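Local atomic coordinates of tyrosyl-DNA phosphodiesterase 2 (Danio rerio, PDB entry 4F1H), a protein that belongs to the endonuclease/exonuclease/phosphatase family, has a DNase I-like fold, and is modelled here with bound DNA and a magnesium ion. Residues Ser5-Asn10 and Tyr33-Val38; Thr16-Asp21 and Leu232-Tyr237; Leu43-Val48 and Gly67-Ile72. One frame throughout, in Å; residues are numbered along the deposited sequence. Where two conformers were deposited one is given.

Contact 1: Ser5-Asn10 and Tyr33-Val38; sequences SIISWN and YTPDVV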
# COMPACT_ATOMS: atom_id res chain seq x y z
N SER B 5 21.67 -16.93 7.05
CA SER B 5 20.50 -17.57 6.40
C SER B 5 19.34 -17.63 7.37
O SER B 5 19.53 -17.78 8.58
CB SER B 5 20.83 -18.99 5.94
OG SER B 5 21.19 -19.80 7.03
N ILE B 6 18.12 -17.55 6.84
CA ILE B 6 16.94 -17.60 7.70
C ILE B 6 15.87 -18.45 7.05
O ILE B 6 15.90 -18.67 5.84
CB ILE B 6 16.34 -16.18 7.95
CG1 ILE B 6 15.67 -15.64 6.68
CG2 ILE B 6 17.39 -15.22 8.49
CD1 ILE B 6 14.88 -14.35 6.90
N ILE B 7 14.94 -18.97 7.86
CA ILE B 7 13.72 -19.56 7.34
C ILE B 7 12.59 -18.85 8.06
O ILE B 7 12.74 -18.57 9.24
CB ILE B 7 13.64 -21.07 7.61
CG1 ILE B 7 14.54 -21.79 6.57
CG2 ILE B 7 12.16 -21.60 7.55
CD1 ILE B 7 14.55 -23.31 6.70
N SER B 8 11.50 -18.52 7.38
CA SER B 8 10.31 -17.99 8.06
C SER B 8 9.14 -18.85 7.60
O SER B 8 8.99 -19.18 6.41
CB SER B 8 10.04 -16.53 7.64
OG SER B 8 8.89 -16.00 8.32
N TRP B 9 8.30 -19.26 8.54
CA TRP B 9 7.22 -20.21 8.18
C TRP B 9 6.07 -20.15 9.17
O TRP B 9 6.27 -20.30 10.39
CB TRP B 9 7.79 -21.63 8.15
CG TRP B 9 7.12 -22.59 7.21
CD1 TRP B 9 5.83 -22.56 6.72
CD2 TRP B 9 7.76 -23.73 6.62
NE1 TRP B 9 5.63 -23.65 5.86
CE2 TRP B 9 6.79 -24.39 5.82
CE3 TRP B 9 9.03 -24.29 6.74
CZ2 TRP B 9 7.07 -25.55 5.07
CZ3 TRP B 9 9.32 -25.48 6.00
CH2 TRP B 9 8.33 -26.08 5.19
N ASN B 10 4.85 -19.97 8.66
CA ASN B 10 3.67 -20.17 9.48
C ASN B 10 3.36 -21.67 9.41
O ASN B 10 3.03 -22.20 8.33
CB ASN B 10 2.51 -19.30 8.92
CG ASN B 10 1.20 -19.53 9.65
OD1 ASN B 10 0.92 -20.63 10.11
ND2 ASN B 10 0.37 -18.49 9.73
N TYR B 33 18.50 -27.29 5.71
CA TYR B 33 18.87 -25.91 5.44
C TYR B 33 19.73 -25.26 6.53
O TYR B 33 20.35 -24.25 6.27
CB TYR B 33 17.62 -25.05 5.17
CG TYR B 33 17.08 -25.32 3.77
CD1 TYR B 33 16.25 -26.42 3.53
CD2 TYR B 33 17.40 -24.50 2.70
CE1 TYR B 33 15.77 -26.70 2.22
CE2 TYR B 33 16.94 -24.77 1.41
CZ TYR B 33 16.11 -25.87 1.19
OH TYR B 33 15.64 -26.18 -0.08
N THR B 34 19.73 -25.86 7.73
CA THR B 34 20.49 -25.36 8.88
C THR B 34 20.55 -23.83 8.96
O THR B 34 21.63 -23.22 9.00
CB THR B 34 21.93 -25.98 8.96
OG1 THR B 34 22.67 -25.63 7.77
CG2 THR B 34 21.83 -27.48 9.11
N PRO B 35 19.36 -23.18 9.01
CA PRO B 35 19.32 -21.72 8.99
C PRO B 35 19.90 -21.17 10.28
O PRO B 35 19.72 -21.80 11.33
CB PRO B 35 17.80 -21.41 8.93
CG PRO B 35 17.11 -22.71 9.42
CD PRO B 35 18.03 -23.82 9.02
N ASP B 36 20.56 -20.03 10.22
CA ASP B 36 20.98 -19.31 11.44
C ASP B 36 19.82 -18.83 12.32
O ASP B 36 19.94 -18.83 13.53
CB ASP B 36 21.86 -18.13 11.05
CG ASP B 36 23.06 -18.58 10.24
OD1 ASP B 36 23.68 -19.60 10.65
OD2 ASP B 36 23.35 -17.96 9.18
N VAL B 37 18.70 -18.47 11.69
CA VAL B 37 17.54 -17.96 12.41
C VAL B 37 16.30 -18.58 11.81
O VAL B 37 16.17 -18.67 10.57
CB VAL B 37 17.41 -16.43 12.30
CG1 VAL B 37 16.30 -15.89 13.23
CG2 VAL B 37 18.75 -15.72 12.67
N VAL B 38 15.37 -18.99 12.66
CA VAL B 38 14.06 -19.43 12.17
C VAL B 38 13.01 -18.54 12.81
O VAL B 38 13.04 -18.33 14.02
CB VAL B 38 13.75 -20.88 12.55
CG1 VAL B 38 12.53 -21.39 11.77
CG2 VAL B 38 14.96 -21.79 12.28
O HOH W 1 23.72 -20.59 7.05
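With chi1 at 61°, Ser-5 tucks OG between its own backbone N and carbonyl carbon, and Asp-36 swings its carboxylate to the backbone N side (chi1 -57°), which lets the two residues grip each other reciprocally. Ser-5 N donates to Asp-36 OD2 at 2.9 Å, reaching the anti side of the carboxylate from 32° out of its plane, while Asp-36 N donates to Ser-5 OG at 3.3 Å. A water 2.7 Å from Ser-5 OG adds a further partner, and the other carboxylate oxygen, Asp-36 OD1, forms a salt bridge with Arg-78. From here the chains run parallel. Val-37 N donates to Ser-5 O at 3.3 Å, and Val-37 O accepts Ile-7 N at 3.0 Å. The pairing closes a beta-alpha-beta unit, strand 4-10, helix 19-33 and strand 37-43, in which segment 33-38 carries the end of the helix and the turn into the second strand. Thr-34, with positive phi, is where the chain leaves the helix. On the sheet face beneath that helix, Ile-7 CD1 touches both Tyr-33 CB and Pro-35 CG, 3.8 Å from each. Ile-7 crosses Tyr-33 at about a right angle, and Leu-30 of the helix packs on Ile-7, Pro-35 and Val-38 alike. On the other face Ile-6 and Val-37 lie alongside each other, pointing the same way, with Ile-6 CG2 4.0 Å from Val-37 CB.

Contact 2: Thr16-Asp21 and Leu232-Tyr237; sequences TLNLAD and LDCGRY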
# COMPACT_ATOMS: atom_id res chain seq x y z
N THR B 16 -4.91 -29.30 13.34
CA THR B 16 -4.31 -30.35 14.16
C THR B 16 -4.18 -31.68 13.40
O THR B 16 -3.59 -32.64 13.92
CB THR B 16 -5.10 -30.57 15.46
OG1 THR B 16 -6.43 -30.95 15.13
CG2 THR B 16 -5.16 -29.26 16.29
N LEU B 17 -4.71 -31.75 12.18
CA LEU B 17 -4.65 -33.01 11.43
C LEU B 17 -3.21 -33.34 11.02
O LEU B 17 -2.54 -32.52 10.37
CB LEU B 17 -5.58 -32.96 10.22
CG LEU B 17 -5.68 -34.24 9.39
CD1 LEU B 17 -6.17 -35.41 10.26
CD2 LEU B 17 -6.61 -34.03 8.22
N ASN B 18 -2.73 -34.51 11.42
CA ASN B 18 -1.35 -34.91 11.12
C ASN B 18 -0.34 -33.88 11.65
O ASN B 18 0.72 -33.69 11.06
CB ASN B 18 -1.14 -35.11 9.60
CG ASN B 18 -1.98 -36.23 9.03
OD1 ASN B 18 -2.92 -35.98 8.28
ND2 ASN B 18 -1.64 -37.47 9.36
N LEU B 19 -0.65 -33.23 12.76
CA LEU B 19 0.30 -32.21 13.29
C LEU B 19 1.72 -32.74 13.65
O LEU B 19 2.72 -32.12 13.31
CB LEU B 19 -0.31 -31.42 14.46
CG LEU B 19 0.35 -30.06 14.70
CD1 LEU B 19 0.33 -29.16 13.46
CD2 LEU B 19 -0.36 -29.37 15.86
N ALA B 20 1.80 -33.91 14.29
CA ALA B 20 3.10 -34.51 14.60
C ALA B 20 3.90 -34.86 13.33
O ALA B 20 5.10 -34.60 13.27
CB ALA B 20 2.92 -35.73 15.49
N ASP B 21 3.24 -35.44 12.32
CA ASP B 21 3.92 -35.73 11.06
C ASP B 21 4.40 -34.42 10.39
O ASP B 21 5.48 -34.37 9.79
CB ASP B 21 3.00 -36.47 10.09
CG ASP B 21 2.66 -37.87 10.57
OD1 ASP B 21 3.55 -38.52 11.16
OD2 ASP B 21 1.51 -38.32 10.35
N LEU B 232 4.25 -34.70 2.31
CA LEU B 232 4.89 -35.60 3.26
C LEU B 232 4.31 -37.00 3.08
O LEU B 232 3.36 -37.20 2.31
CB LEU B 232 4.62 -35.13 4.68
CG LEU B 232 5.14 -33.72 4.96
CD1 LEU B 232 4.63 -33.19 6.33
CD2 LEU B 232 6.67 -33.65 4.89
N ASP B 233 4.91 -37.96 3.80
CA ASP B 233 4.46 -39.35 3.76
C ASP B 233 2.98 -39.47 4.08
O ASP B 233 2.28 -40.30 3.49
CB ASP B 233 5.30 -40.21 4.71
CG ASP B 233 6.66 -40.56 4.13
OD1 ASP B 233 6.85 -40.43 2.90
OD2 ASP B 233 7.55 -40.96 4.91
N CYS B 234 2.49 -38.63 4.99
CA CYS B 234 1.09 -38.65 5.40
C CYS B 234 0.12 -38.13 4.34
O CYS B 234 -1.10 -38.20 4.53
CB CYS B 234 0.89 -37.89 6.71
SG CYS B 234 1.16 -36.09 6.56
N GLY B 235 0.65 -37.59 3.24
CA GLY B 235 -0.18 -37.15 2.13
C GLY B 235 -0.67 -35.71 2.26
O GLY B 235 -1.48 -35.24 1.47
N ARG B 236 -0.16 -35.01 3.28
CA ARG B 236 -0.41 -33.57 3.39
C ARG B 236 0.90 -32.78 3.34
O ARG B 236 1.98 -33.34 3.56
CB ARG B 236 -1.12 -33.27 4.70
CG ARG B 236 -2.40 -34.11 4.87
CD ARG B 236 -3.22 -33.63 6.05
NE ARG B 236 -3.99 -32.43 5.74
CZ ARG B 236 -4.02 -31.36 6.54
NH1 ARG B 236 -4.75 -30.29 6.22
NH2 ARG B 236 -3.30 -31.37 7.67
N TYR B 237 0.79 -31.48 3.07
CA TYR B 237 1.93 -30.56 3.15
C TYR B 237 2.23 -30.20 4.59
O TYR B 237 1.38 -30.31 5.48
CB TYR B 237 1.63 -29.27 2.34
CG TYR B 237 1.43 -29.57 0.87
CD1 TYR B 237 2.53 -29.78 0.04
CD2 TYR B 237 0.17 -29.70 0.33
CE1 TYR B 237 2.36 -30.10 -1.30
CE2 TYR B 237 -0.00 -30.03 -1.03
CZ TYR B 237 1.10 -30.21 -1.82
OH TYR B 237 0.94 -30.53 -3.17
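The entry to helix 19-33, with Leu-17 and Asn-18 in a type II turn ahead of it, meets Cys-234 and Arg-236 of the loop between strands 220-227 and 243-249. Arg-236 reaches across with a bend in its chain (chi3 78°), which lays the guanidinium against Leu-17. Leu-17 CD2 sits 3.9 Å above the guanidinium plane of Arg-236, offset toward the rim, and Leu-17 CB approaches Arg-236 NH2 to 3.8 Å over the same face; the two side chains cross at about a right angle. The guanidinium is anchored by other neighbours: Arg-236 NH1 forms a salt bridge with Asp-15 and a hydrogen bond to Asn-194 O. Asn-18 lies across the arginine's aliphatic part, with Asn-18 OD1 3.3 Å from Arg-236 CD and the amide turned 32° from the guanidinium plane. Segment 232-237 is itself folded by a type I turn from Leu-232 to Gly-235, closed by Gly-235 N to Leu-232 O, and it presents Cys-234 to the helix entry. Cys-234 CB rests 3.7 Å from both Asn-18 ND2 and Asp-21 OD2, two atoms joined to each other by a weak hydrogen bond. Cys-234 SG lies 3.9 Å from Asn-18 CB and also accepts a weak hydrogen bond from Arg-236 N. Asp-21 is also engaged by Arg-24, in a salt bridge through OD1. Leu-232 CD1 touches the backbone of the same residue, 3.8 Å from Asp-21 O.

Contact 3: Leu43-Val48 and Gly67-Ile72; sequences LIPAYV and GYFTGI
Leu-43 and Phe-69 form the tight half of this contact, an antiparallel hydrogen-bonded pair in which each backbone N-H serves the other's carbonyl. Leu-43 N donates to Phe-69 O at 2.8 Å, lying in the carbonyl plane but with a bent N-H...O angle of 134°. The return bond from Phe-69 N to Leu-43 O is 3.0 Å long. Both side chains leave on the same face of the sheet. With CG between its backbone N and carbonyl carbon (chi1 43°), Phe-69 folds its ring back over the partner strand, so that Leu-43 O stands 4.0 Å above the ring plane, over its centre, and Leu-43 CB lies 3.9 Å from Phe-69 CE1. The far branch of Leu-43 passes onto bare backbone, where Gly-71 has no side chain: Leu-43 CD1 is 3.8 Å from Gly-71 N.

Toward Gly-67 the packing opens out at the protein surface. Pro-45 CD meets Phe-69 CE2 obliquely at 3.8 Å and also borders the carbonyl of Gly-67. Ile-44 CG2 comes 3.9 Å from Tyr-68 CB, the two side chains crossing at about a right angle and their ends leading away from the contact; the Tyr-68 hydroxyl is hydrogen-bonded to Arg-96. Here strand 37-43 gives way to helix 45-54: Ile-44 takes the N-cap position, and its carbonyl accepts Val-48 N in the first turn. Tyr-47 of that turn leans on Leu-19, Ala-23 and Leu-26 of helix 19-33, whereas Phe-69 packs on Glu-62 of strand 58-62. Strand 69-75 runs between strands 37-43 and 58-62 in the six-stranded sheet, with Thr-70 and Ile-72 turned to strand 97-105 of the other sheet.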
# COMPACT_ATOMS: atom_id res chain seq x y z
N LEU B 43 2.71 -21.41 16.04
CA LEU B 43 3.09 -22.53 16.91
C LEU B 43 1.97 -22.75 17.93
O LEU B 43 1.26 -21.80 18.30
CB LEU B 43 4.34 -22.16 17.68
CG LEU B 43 5.59 -22.06 16.80
CD1 LEU B 43 6.68 -21.39 17.58
CD2 LEU B 43 6.01 -23.42 16.39
N ILE B 44 1.80 -23.99 18.38
CA ILE B 44 1.01 -24.28 19.58
C ILE B 44 1.91 -25.07 20.51
O ILE B 44 2.95 -25.59 20.08
CB ILE B 44 -0.28 -25.05 19.27
CG1 ILE B 44 0.03 -26.42 18.66
CG2 ILE B 44 -1.21 -24.24 18.36
CD1 ILE B 44 -1.23 -27.30 18.51
N PRO B 45 1.56 -25.14 21.80
CA PRO B 45 2.49 -25.80 22.73
C PRO B 45 2.90 -27.25 22.33
O PRO B 45 4.08 -27.55 22.48
CB PRO B 45 1.71 -25.79 24.06
CG PRO B 45 0.88 -24.52 23.96
CD PRO B 45 0.44 -24.47 22.51
N ALA B 46 1.97 -28.06 21.84
CA ALA B 46 2.30 -29.45 21.42
C ALA B 46 3.39 -29.43 20.35
O ALA B 46 4.32 -30.22 20.37
CB ALA B 46 1.08 -30.16 20.89
N TYR B 47 3.25 -28.50 19.41
CA TYR B 47 4.20 -28.36 18.32
C TYR B 47 5.60 -27.92 18.80
O TYR B 47 6.61 -28.52 18.43
CB TYR B 47 3.62 -27.35 17.32
CG TYR B 47 4.19 -27.44 15.91
CD1 TYR B 47 5.47 -26.95 15.64
CD2 TYR B 47 3.44 -27.96 14.88
CE1 TYR B 47 5.99 -27.02 14.36
CE2 TYR B 47 3.96 -28.05 13.57
CZ TYR B 47 5.21 -27.54 13.33
OH TYR B 47 5.70 -27.63 12.06
N VAL B 48 5.65 -26.89 19.63
CA VAL B 48 6.94 -26.38 20.05
C VAL B 48 7.61 -27.39 20.99
O VAL B 48 8.83 -27.47 21.05
CB VAL B 48 6.84 -24.94 20.66
CG1 VAL B 48 6.47 -24.99 22.12
CG2 VAL B 48 8.16 -24.21 20.47
N GLY B 67 -2.29 -20.96 23.70
CA GLY B 67 -3.01 -20.55 22.51
C GLY B 67 -2.14 -20.87 21.32
O GLY B 67 -1.57 -21.98 21.22
N TYR B 68 -2.05 -19.92 20.39
CA TYR B 68 -1.03 -20.07 19.32
C TYR B 68 -0.21 -18.80 19.29
O TYR B 68 -0.68 -17.72 19.69
CB TYR B 68 -1.68 -20.35 17.94
CG TYR B 68 -2.52 -19.21 17.44
CD1 TYR B 68 -3.88 -19.11 17.80
CD2 TYR B 68 -1.99 -18.24 16.59
CE1 TYR B 68 -4.66 -18.03 17.36
CE2 TYR B 68 -2.79 -17.15 16.13
CZ TYR B 68 -4.10 -17.07 16.52
OH TYR B 68 -4.88 -16.02 16.08
N PHE B 69 1.03 -18.89 18.81
CA PHE B 69 1.95 -17.77 18.99
C PHE B 69 3.16 -17.94 18.07
O PHE B 69 3.33 -18.99 17.41
CB PHE B 69 2.42 -17.69 20.46
CG PHE B 69 2.76 -19.03 21.04
CD1 PHE B 69 4.04 -19.57 20.85
CD2 PHE B 69 1.80 -19.77 21.76
CE1 PHE B 69 4.38 -20.84 21.36
CE2 PHE B 69 2.14 -21.05 22.29
CZ PHE B 69 3.43 -21.57 22.09
N THR B 70 4.02 -16.94 18.06
CA THR B 70 5.19 -16.94 17.16
C THR B 70 6.40 -17.48 17.91
O THR B 70 6.33 -17.69 19.14
CB THR B 70 5.50 -15.51 16.72
OG1 THR B 70 5.72 -14.71 17.90
CG2 THR B 70 4.28 -14.95 15.90
N GLY B 71 7.51 -17.72 17.20
CA GLY B 71 8.75 -18.08 17.87
C GLY B 71 9.93 -17.63 17.04
O GLY B 71 9.79 -17.40 15.85
N ILE B 72 11.08 -17.46 17.68
CA ILE B 72 12.33 -17.24 17.00
C ILE B 72 13.31 -18.30 17.50
O ILE B 72 13.46 -18.49 18.71
CB ILE B 72 12.89 -15.82 17.25
CG1 ILE B 72 12.00 -14.76 16.61
CG2 ILE B 72 14.30 -15.69 16.68
CD1 ILE B 72 12.51 -13.32 16.95

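Overall arrangement
Contacts 1 and 3 share the six-stranded sheet, where strands 37-43 and 69-75 are neighbours; their centres are 16 Å apart and they touch where Val-37 CG1 meets Ile-72 CG2 at 4.0 Å. Contact 2 lies at the surface, its centre 21 Å from that of contact 1, with the start and end of helix 19-33 divided between them. It meets contact 3 through Leu-19, whose CD2 is 3.5 Å from Ile-44 CD1. The nearest atoms of contacts 1 and 3 are about 3 and 4 Å from the bound DNA, and Asn-10 packs on a phosphate. The magnesium ion is about 7 Å from the Tyr-68 side chain and about 11 Å from that of Arg-236.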